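Side-chain contacts in hypothetical protein PH1570 (Pyrococcus horikoshii, PDB 2HQ4), which is of unknown function but gives its name to the PH1570 family, with a nine-stranded antiparallel beta sheet and several helices: residues S93-V96 / I97-Q101; I120-K124 / E125-A129; F143-K147 / P148-N152. All blocks are in the same frame, centred on the assembly; numbering follows the deposited sequence.

Following the chain, the three contacts come in series, none within or across another, and each is local. Interaction 1 opens helix 94-107, joining its capping residue to the first two turns. Interaction 2 comes next and closes a two-residue loop between the neighbouring strands 119-123 and 126-130. These two touch: Val96 and Leu100 pack on Tyr127, so the helix start lies against the hairpin. Interaction 3 closes the turn from strand 141-145 into helix 150-155 near the C terminus. It reaches the same sheet as interaction 2, but their nearest atoms are about 7 Å apart, and its centre is about 22 Å from that of interaction 1.

Interaction 1: residues S93-V96 / I97-Q101; sequences SEQV and IKKLQ
Leu100 lies alongside Val96, one helical turn before it, in the first two turns of helix 94-107. This is an i to i+4 pair on a capped helix N-terminus. From CB outward, leucine first follows the backbone and only then meets a side chain. Its CB lies against the carbonyl oxygen of Val96, and its branch carbon CG is close too, 3.3 Å from Val96 O. Beyond the branch, CD1 reaches Val96 CG1 at 4.1 Å, a looser apolar touch between side chains that run in the same direction. Leu100 CG stands beside its own backbone N (chi1 -68°), which leans the chain back toward the preceding turn. The same carbonyl, Val96 O, accepts from Leu100 N at 2.8 Å, a nearly straight bond. Valine and leucine suit this stripe because it faces the protein: both side chains also touch Tyr127 of strand 126-130.

The stripe through Gln95 and Lys99 is exposed, and polar residues fill it. Lys99 CG lies 3.2 Å from Gln95 O, and the bent lysine chain then brings NZ to 3.5 Å from Gln95 NE2, two nitrogen donors lying alongside and not a bonded pair. Ile97, on another side, packs on Thr92 and Ile115.

Serine fits the N-cap because its short side chain can turn back to a backbone N-H with no helical carbonyl one turn earlier to bond to. Ser93 OG accepts weakly from Val96 N at 3.4 Å, while Ser93 O takes Ile97 N at 3.1 Å.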
loop_
_atom_site.group_PDB
_atom_site.type_symbol
_atom_site.label_atom_id
_atom_site.label_comp_id
_atom_site.label_asym_id
_atom_site.label_seq_id
_atom_site.Cartn_x
_atom_site.Cartn_y
_atom_site.Cartn_z
ATOM N N SER A 93 5.556 -11.085 -21.991
ATOM C CA SER A 93 6.273 -12.341 -22.226
ATOM C C SER A 93 6.394 -13.161 -20.952
ATOM O O SER A 93 6.489 -12.597 -19.857
ATOM C CB SER A 93 7.671 -12.087 -22.814
ATOM O OG SER A 93 8.504 -11.309 -21.955
ATOM N N GLU A 94 6.373 -14.487 -21.104
ATOM C CA GLU A 94 6.667 -15.410 -20.003
ATOM C C GLU A 94 7.922 -14.999 -19.241
ATOM O O GLU A 94 8.019 -15.215 -18.043
ATOM C CB GLU A 94 6.874 -16.830 -20.531
ATOM C CG GLU A 94 5.630 -17.474 -21.126
ATOM C CD GLU A 94 5.910 -18.867 -21.682
ATOM O OE1 GLU A 94 6.693 -18.979 -22.663
ATOM O OE2 GLU A 94 5.339 -19.844 -21.139
ATOM N N GLN A 95 8.883 -14.426 -19.959
ATOM C CA GLN A 95 10.168 -14.027 -19.398
ATOM C C GLN A 95 10.029 -12.899 -18.370
ATOM O O GLN A 95 10.633 -12.961 -17.294
ATOM C CB GLN A 95 11.126 -13.628 -20.526
ATOM C CG GLN A 95 12.504 -13.168 -20.073
ATOM C CD GLN A 95 13.431 -14.301 -19.628
ATOM O OE1 GLN A 95 13.114 -15.496 -19.764
ATOM N NE2 GLN A 95 14.593 -13.924 -19.089
ATOM N N VAL A 96 9.251 -11.874 -18.733
ATOM C CA VAL A 96 8.905 -10.759 -17.844
ATOM C C VAL A 96 8.135 -11.274 -16.628
ATOM O O VAL A 96 8.493 -10.948 -15.505
ATOM C CB VAL A 96 8.090 -9.669 -18.593
ATOM C CG1 VAL A 96 7.183 -8.865 -17.632
ATOM C CG2 VAL A 96 9.028 -8.742 -19.360
ATOM N N ILE A 97 7.091 -12.074 -16.867
ATOM C CA ILE A 97 6.319 -12.711 -15.794
ATOM C C ILE A 97 7.256 -13.477 -14.855
ATOM O O ILE A 97 7.223 -13.297 -13.619
ATOM C CB ILE A 97 5.181 -13.644 -16.349
ATOM C CG1 ILE A 97 4.106 -12.837 -17.085
ATOM C CG2 ILE A 97 4.522 -14.483 -15.241
ATOM C CD1 ILE A 97 3.386 -11.773 -16.255
ATOM N N LYS A 98 8.125 -14.292 -15.450
ATOM C CA LYS A 98 9.116 -15.055 -14.696
ATOM C C LYS A 98 10.086 -14.191 -13.883
ATOM O O LYS A 98 10.432 -14.534 -12.766
ATOM C CB LYS A 98 9.887 -15.973 -15.663
ATOM C CG LYS A 98 11.013 -16.811 -15.051
ATOM C CD LYS A 98 10.476 -18.097 -14.407
ATOM C CE LYS A 98 11.590 -19.113 -14.196
ATOM N NZ LYS A 98 11.039 -20.473 -13.863
ATOM N N LYS A 99 10.544 -13.075 -14.449
ATOM C CA LYS A 99 11.465 -12.167 -13.707
ATOM C C LYS A 99 10.735 -11.407 -12.574
ATOM O O LYS A 99 11.292 -11.167 -11.512
ATOM C CB LYS A 99 12.100 -11.156 -14.663
ATOM C CG LYS A 99 13.114 -11.749 -15.645
ATOM C CD LYS A 99 14.431 -12.109 -14.968
ATOM C CE LYS A 99 15.582 -11.242 -15.503
ATOM N NZ LYS A 99 16.135 -11.678 -16.848
ATOM N N LEU A 100 9.496 -11.021 -12.840
ATOM C CA LEU A 100 8.629 -10.417 -11.824
ATOM C C LEU A 100 8.341 -11.407 -10.697
ATOM O O LEU A 100 8.384 -11.046 -9.533
ATOM C CB LEU A 100 7.336 -9.868 -12.456
ATOM C CG LEU A 100 7.496 -8.645 -13.385
ATOM C CD1 LEU A 100 6.112 -8.130 -13.777
ATOM C CD2 LEU A 100 8.346 -7.498 -12.771
ATOM N N GLN A 101 8.076 -12.659 -11.040
ATOM C CA GLN A 101 7.937 -13.708 -10.019
ATOM C C GLN A 101 9.207 -13.879 -9.163
ATOM O O GLN A 101 9.124 -14.073 -7.934
ATOM C CB GLN A 101 7.443 -15.032 -10.652
ATOM C CG GLN A 101 6.824 -16.021 -9.656
ATOM C CD GLN A 101 5.604 -15.475 -8.896
ATOM O OE1 GLN A 101 4.607 -15.071 -9.496
ATOM N NE2 GLN A 101 5.674 -15.500 -7.568
#

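Interaction 2: residues I120-K124 / E125-A129; sequences IYKTK and EGYLA
Leu128 and Tyr121 face each other across a two-residue beta hairpin, in which strands 119-123 and 126-130 are joined by a type I turn from Thr123 to Gly126. They form a hydrogen-bonded antiparallel pair: Tyr121 N donates to Leu128 O at 2.8 Å, and Leu128 N returns a bond to Tyr121 O. On the face they share with Thr123, the CB of buried Leu128 meets the methyl CG2 of Thr123. With CG opposite its backbone N (chi1 169°), the leucine carries CD2 to 4.1 Å from CD2 of the Tyr121 ring. Leu128 O also lies at the edge of that ring, in its plane.

Tyr127 points to the other face, with Ile120 and Lys122. Its CD1 takes Ile120 CG2 at 3.8 Å, while farther out the hydroxyl OH meets the methylene CE of Lys122 at 3.7 Å. Tyrosine suits this half-covered site, since Val96 and Leu100 of helix 94-107 also pack on it and the aliphatic part of the exposed lysine runs beside its outer end. On the same face Ile120 CD1 rests on Ala129 CB at 3.6 Å, the small alanine leaving room for it.

At the turn, Glu125 extends outward and forms a salt bridge with Arg139. Gly126 has a positive phi, 129°, at which a side chain would press on the preceding carbonyl oxygen. Threonine contributes both a donor and an acceptor here: Thr123 OG1 accepts from Glu125 N at 3.0 Å, an ST turn, and donates to Gly126 O at 2.9 Å, reaching it from the face opposite Thr123 N.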
loop_
_atom_site.group_PDB
_atom_site.type_symbol
_atom_site.label_atom_id
_atom_site.label_comp_id
_atom_site.label_asym_id
_atom_site.label_seq_id
_atom_site.Cartn_x
_atom_site.Cartn_y
_atom_site.Cartn_z
ATOM N N ILE A 120 -0.742 -6.079 -15.810
ATOM C CA ILE A 120 0.595 -5.521 -15.887
ATOM C C ILE A 120 0.583 -4.202 -16.625
ATOM O O ILE A 120 -0.074 -4.081 -17.682
ATOM C CB ILE A 120 1.617 -6.509 -16.569
ATOM C CG1 ILE A 120 1.513 -7.936 -15.993
ATOM C CG2 ILE A 120 3.044 -5.956 -16.484
ATOM C CD1 ILE A 120 1.762 -8.073 -14.451
ATOM N N TYR A 121 1.289 -3.210 -16.075
ATOM C CA TYR A 121 1.394 -1.907 -16.701
ATOM C C TYR A 121 2.859 -1.517 -16.869
ATOM O O TYR A 121 3.696 -1.853 -16.017
ATOM C CB TYR A 121 0.680 -0.820 -15.896
ATOM C CG TYR A 121 -0.783 -1.068 -15.564
ATOM C CD1 TYR A 121 -1.813 -0.452 -16.302
ATOM C CD2 TYR A 121 -1.137 -1.883 -14.479
ATOM C CE1 TYR A 121 -3.166 -0.656 -15.962
ATOM C CE2 TYR A 121 -2.466 -2.116 -14.141
ATOM C CZ TYR A 121 -3.475 -1.506 -14.885
ATOM O OH TYR A 121 -4.768 -1.727 -14.500
ATOM N N LYS A 122 3.179 -0.817 -17.948
ATOM C CA LYS A 122 4.529 -0.267 -18.081
ATOM C C LYS A 122 4.541 1.184 -17.596
ATOM O O LYS A 122 3.696 1.997 -17.975
ATOM C CB LYS A 122 5.059 -0.384 -19.514
ATOM C CG LYS A 122 6.600 -0.232 -19.618
ATOM C CD LYS A 122 7.126 -0.321 -21.061
ATOM C CE LYS A 122 7.278 -1.766 -21.547
ATOM N NZ LYS A 122 8.087 -1.883 -22.803
ATOM N N THR A 123 5.485 1.496 -16.723
ATOM C CA THR A 123 5.644 2.848 -16.239
ATOM C C THR A 123 7.050 3.351 -16.584
ATOM O O THR A 123 7.899 2.584 -17.075
ATOM C CB THR A 123 5.408 2.948 -14.724
ATOM O OG1 THR A 123 6.582 2.525 -14.044
ATOM C CG2 THR A 123 4.212 2.086 -14.265
ATOM N N LYS A 124 7.310 4.622 -16.284
ATOM C CA LYS A 124 8.627 5.185 -16.539
ATOM C C LYS A 124 9.692 4.544 -15.674
ATOM O O LYS A 124 10.853 4.780 -15.885
ATOM C CB LYS A 124 8.609 6.710 -16.361
ATOM C CG LYS A 124 8.042 7.421 -17.606
ATOM C CD LYS A 124 8.017 8.958 -17.498
ATOM C CE LYS A 124 7.407 9.597 -18.767
ATOM N NZ LYS A 124 7.080 11.054 -18.562
ATOM N N GLU A 125 9.291 3.733 -14.703
ATOM C CA GLU A 125 10.246 3.152 -13.762
ATOM C C GLU A 125 10.367 1.625 -13.834
ATOM O O GLU A 125 11.119 1.018 -13.049
ATOM C CB GLU A 125 9.892 3.596 -12.342
ATOM C CG GLU A 125 9.975 5.095 -12.193
ATOM C CD GLU A 125 9.686 5.582 -10.808
ATOM O OE1 GLU A 125 9.746 4.797 -9.864
ATOM O OE2 GLU A 125 9.390 6.780 -10.650
ATOM N N GLY A 126 9.604 1.006 -14.735
ATOM C CA GLY A 126 9.572 -0.470 -14.825
ATOM C C GLY A 126 8.129 -0.949 -14.802
ATOM O O GLY A 126 7.215 -0.163 -15.064
ATOM N N TYR A 127 7.917 -2.221 -14.488
ATOM C CA TYR A 127 6.587 -2.818 -14.522
ATOM C C TYR A 127 5.875 -2.698 -13.171
ATOM O O TYR A 127 6.516 -2.843 -12.099
ATOM C CB TYR A 127 6.691 -4.306 -14.888
ATOM C CG TYR A 127 7.138 -4.534 -16.315
ATOM C CD1 TYR A 127 6.277 -4.233 -17.381
ATOM C CD2 TYR A 127 8.410 -5.061 -16.606
ATOM C CE1 TYR A 127 6.663 -4.435 -18.705
ATOM C CE2 TYR A 127 8.826 -5.267 -17.957
ATOM C CZ TYR A 127 7.941 -4.946 -18.987
ATOM O OH TYR A 127 8.285 -5.137 -20.311
ATOM N N LEU A 128 4.556 -2.492 -13.266
ATOM C CA LEU A 128 3.616 -2.441 -12.148
ATOM C C LEU A 128 2.617 -3.545 -12.358
ATOM O O LEU A 128 2.012 -3.641 -13.441
ATOM C CB LEU A 128 2.881 -1.074 -12.193
ATOM C CG LEU A 128 1.662 -0.909 -11.265
ATOM C CD1 LEU A 128 2.123 -0.765 -9.829
ATOM C CD2 LEU A 128 0.862 0.316 -11.650
ATOM N N ALA A 129 2.445 -4.386 -11.351
ATOM C CA ALA A 129 1.522 -5.504 -11.438
ATOM C C ALA A 129 0.426 -5.264 -10.441
ATOM O O ALA A 129 0.709 -5.141 -9.241
ATOM C CB ALA A 129 2.241 -6.812 -11.130
#

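Interaction 3: residues F143-K147 / P148-N152; sequences FIFNK and PSIAN
Phe145 and Ile150 lie alongside each other, running in opposite senses, and make the close-packed side of the contact. Phe145 CB meets Ile150 CG2 at 3.6 Å, and the ring's inner atoms CG and CD1 lie near Ile150 CB. Farther out, Phe145 CZ touches Ala151 CB at 4.0 Å, while Ala151 N sits above one ring face, offset toward the rim. With CG between the backbone N and the carbonyl carbon (chi1 40°), the ring is turned toward the start of the helix. Shortened to an alanine, this side chain would keep only its CB contacts with Ile150, and losing the ring would probably open a gap beside Ala151. Ile150, buried as well, continues the packing onto Val30 and Met46.

Toward solvent the contact thins out. The extended Lys147 chain crosses Ile150 at about a right angle, with CE 3.7 Å from both Ile150 CD1 and Ser149 OG; lysine suits the place, since its aliphatic stem can lie on the isoleucine while its amino end runs on past it. Asn146 OD1 is 3.6 Å from Ile150 CG1, yet its amide is fixed by the backbone of Glu31 and Asn29.

Ile150 N donates to Lys147 O at 3.1 Å from above the carbonyl plane, closing a type I beta turn, with proline second, where phi near -60° suits the ring. This is a tight strand-to-helix connection from strand 141-145 into helix 150-155.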
loop_
_atom_site.group_PDB
_atom_site.type_symbol
_atom_site.label_atom_id
_atom_site.label_comp_id
_atom_site.label_asym_id
_atom_site.label_seq_id
_atom_site.Cartn_x
_atom_site.Cartn_y
_atom_site.Cartn_z
ATOM N N PHE A 143 2.455 -4.616 -1.892
ATOM C CA PHE A 143 1.328 -4.339 -1.001
ATOM C C PHE A 143 0.367 -5.519 -1.052
ATOM O O PHE A 143 0.165 -6.103 -2.135
ATOM C CB PHE A 143 0.579 -3.122 -1.506
ATOM C CG PHE A 143 1.400 -1.867 -1.529
ATOM C CD1 PHE A 143 1.337 -0.958 -0.440
ATOM C CD2 PHE A 143 2.209 -1.569 -2.640
ATOM C CE1 PHE A 143 2.109 0.246 -0.463
ATOM C CE2 PHE A 143 2.983 -0.406 -2.679
ATOM C CZ PHE A 143 2.917 0.518 -1.568
ATOM N N ILE A 144 -0.192 -5.909 0.083
ATOM C CA ILE A 144 -1.238 -6.946 0.080
ATOM C C ILE A 144 -2.393 -6.285 0.804
ATOM O O ILE A 144 -2.160 -5.492 1.743
ATOM C CB ILE A 144 -0.808 -8.335 0.670
ATOM C CG1 ILE A 144 -0.395 -8.256 2.147
ATOM C CG2 ILE A 144 0.378 -8.997 -0.207
ATOM C CD1 ILE A 144 -0.183 -9.691 2.797
ATOM N N PHE A 145 -3.617 -6.551 0.365
ATOM C CA PHE A 145 -4.763 -5.850 0.906
ATOM C C PHE A 145 -6.025 -6.739 0.891
ATOM O O PHE A 145 -6.036 -7.787 0.226
ATOM C CB PHE A 145 -4.955 -4.494 0.166
ATOM C CG PHE A 145 -4.720 -4.556 -1.354
ATOM C CD1 PHE A 145 -5.750 -4.938 -2.223
ATOM C CD2 PHE A 145 -3.467 -4.208 -1.889
ATOM C CE1 PHE A 145 -5.530 -4.986 -3.621
ATOM C CE2 PHE A 145 -3.213 -4.252 -3.236
ATOM C CZ PHE A 145 -4.263 -4.654 -4.136
ATOM N N ASN A 146 -7.094 -6.315 1.579
ATOM C CA ASN A 146 -8.187 -7.257 1.860
ATOM C C ASN A 146 -9.262 -7.282 0.763
ATOM O O ASN A 146 -10.024 -8.239 0.709
ATOM C CB ASN A 146 -8.863 -6.933 3.223
ATOM C CG ASN A 146 -9.465 -5.561 3.223
ATOM O OD1 ASN A 146 -8.813 -4.611 2.779
ATOM N ND2 ASN A 146 -10.735 -5.429 3.673
ATOM N N LYS A 147 -9.340 -6.267 -0.098
ATOM C CA LYS A 147 -10.357 -6.275 -1.175
ATOM C C LYS A 147 -9.837 -5.491 -2.374
ATOM O O LYS A 147 -8.971 -4.624 -2.187
ATOM C CB LYS A 147 -11.713 -5.746 -0.660
ATOM C CG LYS A 147 -11.675 -4.281 -0.188
ATOM C CD LYS A 147 -13.003 -3.823 0.420
ATOM C CE LYS A 147 -12.876 -2.369 0.809
ATOM N NZ LYS A 147 -14.157 -1.748 1.253
ATOM N N PRO A 148 -10.330 -5.794 -3.615
ATOM C CA PRO A 148 -9.662 -5.203 -4.798
ATOM C C PRO A 148 -9.659 -3.711 -4.892
ATOM O O PRO A 148 -8.724 -3.179 -5.470
ATOM C CB PRO A 148 -10.423 -5.795 -6.022
ATOM C CG PRO A 148 -11.173 -6.991 -5.453
ATOM C CD PRO A 148 -11.452 -6.690 -4.009
ATOM N N SER A 149 -10.679 -3.045 -4.320
ATOM C CA SER A 149 -10.778 -1.596 -4.444
ATOM C C SER A 149 -9.694 -0.851 -3.640
ATOM O O SER A 149 -9.461 0.378 -3.849
ATOM C CB SER A 149 -12.183 -1.104 -4.042
ATOM O OG SER A 149 -12.444 -1.394 -2.712
ATOM N N ILE A 150 -9.042 -1.572 -2.730
ATOM C CA ILE A 150 -7.895 -0.917 -2.015
ATOM C C ILE A 150 -6.787 -0.545 -3.023
ATOM O O ILE A 150 -6.006 0.371 -2.782
ATOM C CB ILE A 150 -7.328 -1.808 -0.886
ATOM C CG1 ILE A 150 -8.424 -2.223 0.093
ATOM C CG2 ILE A 150 -6.082 -1.115 -0.118
ATOM C CD1 ILE A 150 -9.392 -1.209 0.365
ATOM N N ALA A 151 -6.716 -1.249 -4.156
ATOM C CA ALA A 151 -5.674 -0.961 -5.165
ATOM C C ALA A 151 -5.591 0.524 -5.506
ATOM O O ALA A 151 -4.515 1.072 -5.508
ATOM C CB ALA A 151 -5.859 -1.791 -6.476
ATOM N N ASN A 152 -6.726 1.168 -5.797
ATOM C CA ASN A 152 -6.706 2.596 -6.197
ATOM C C ASN A 152 -6.201 3.545 -5.125
ATOM O O ASN A 152 -5.624 4.576 -5.450
ATOM C CB ASN A 152 -8.092 3.084 -6.695
ATOM C CG ASN A 152 -8.650 2.174 -7.828
ATOM O OD1 ASN A 152 -8.735 2.587 -8.999
ATOM N ND2 ASN A 152 -8.976 0.936 -7.480
#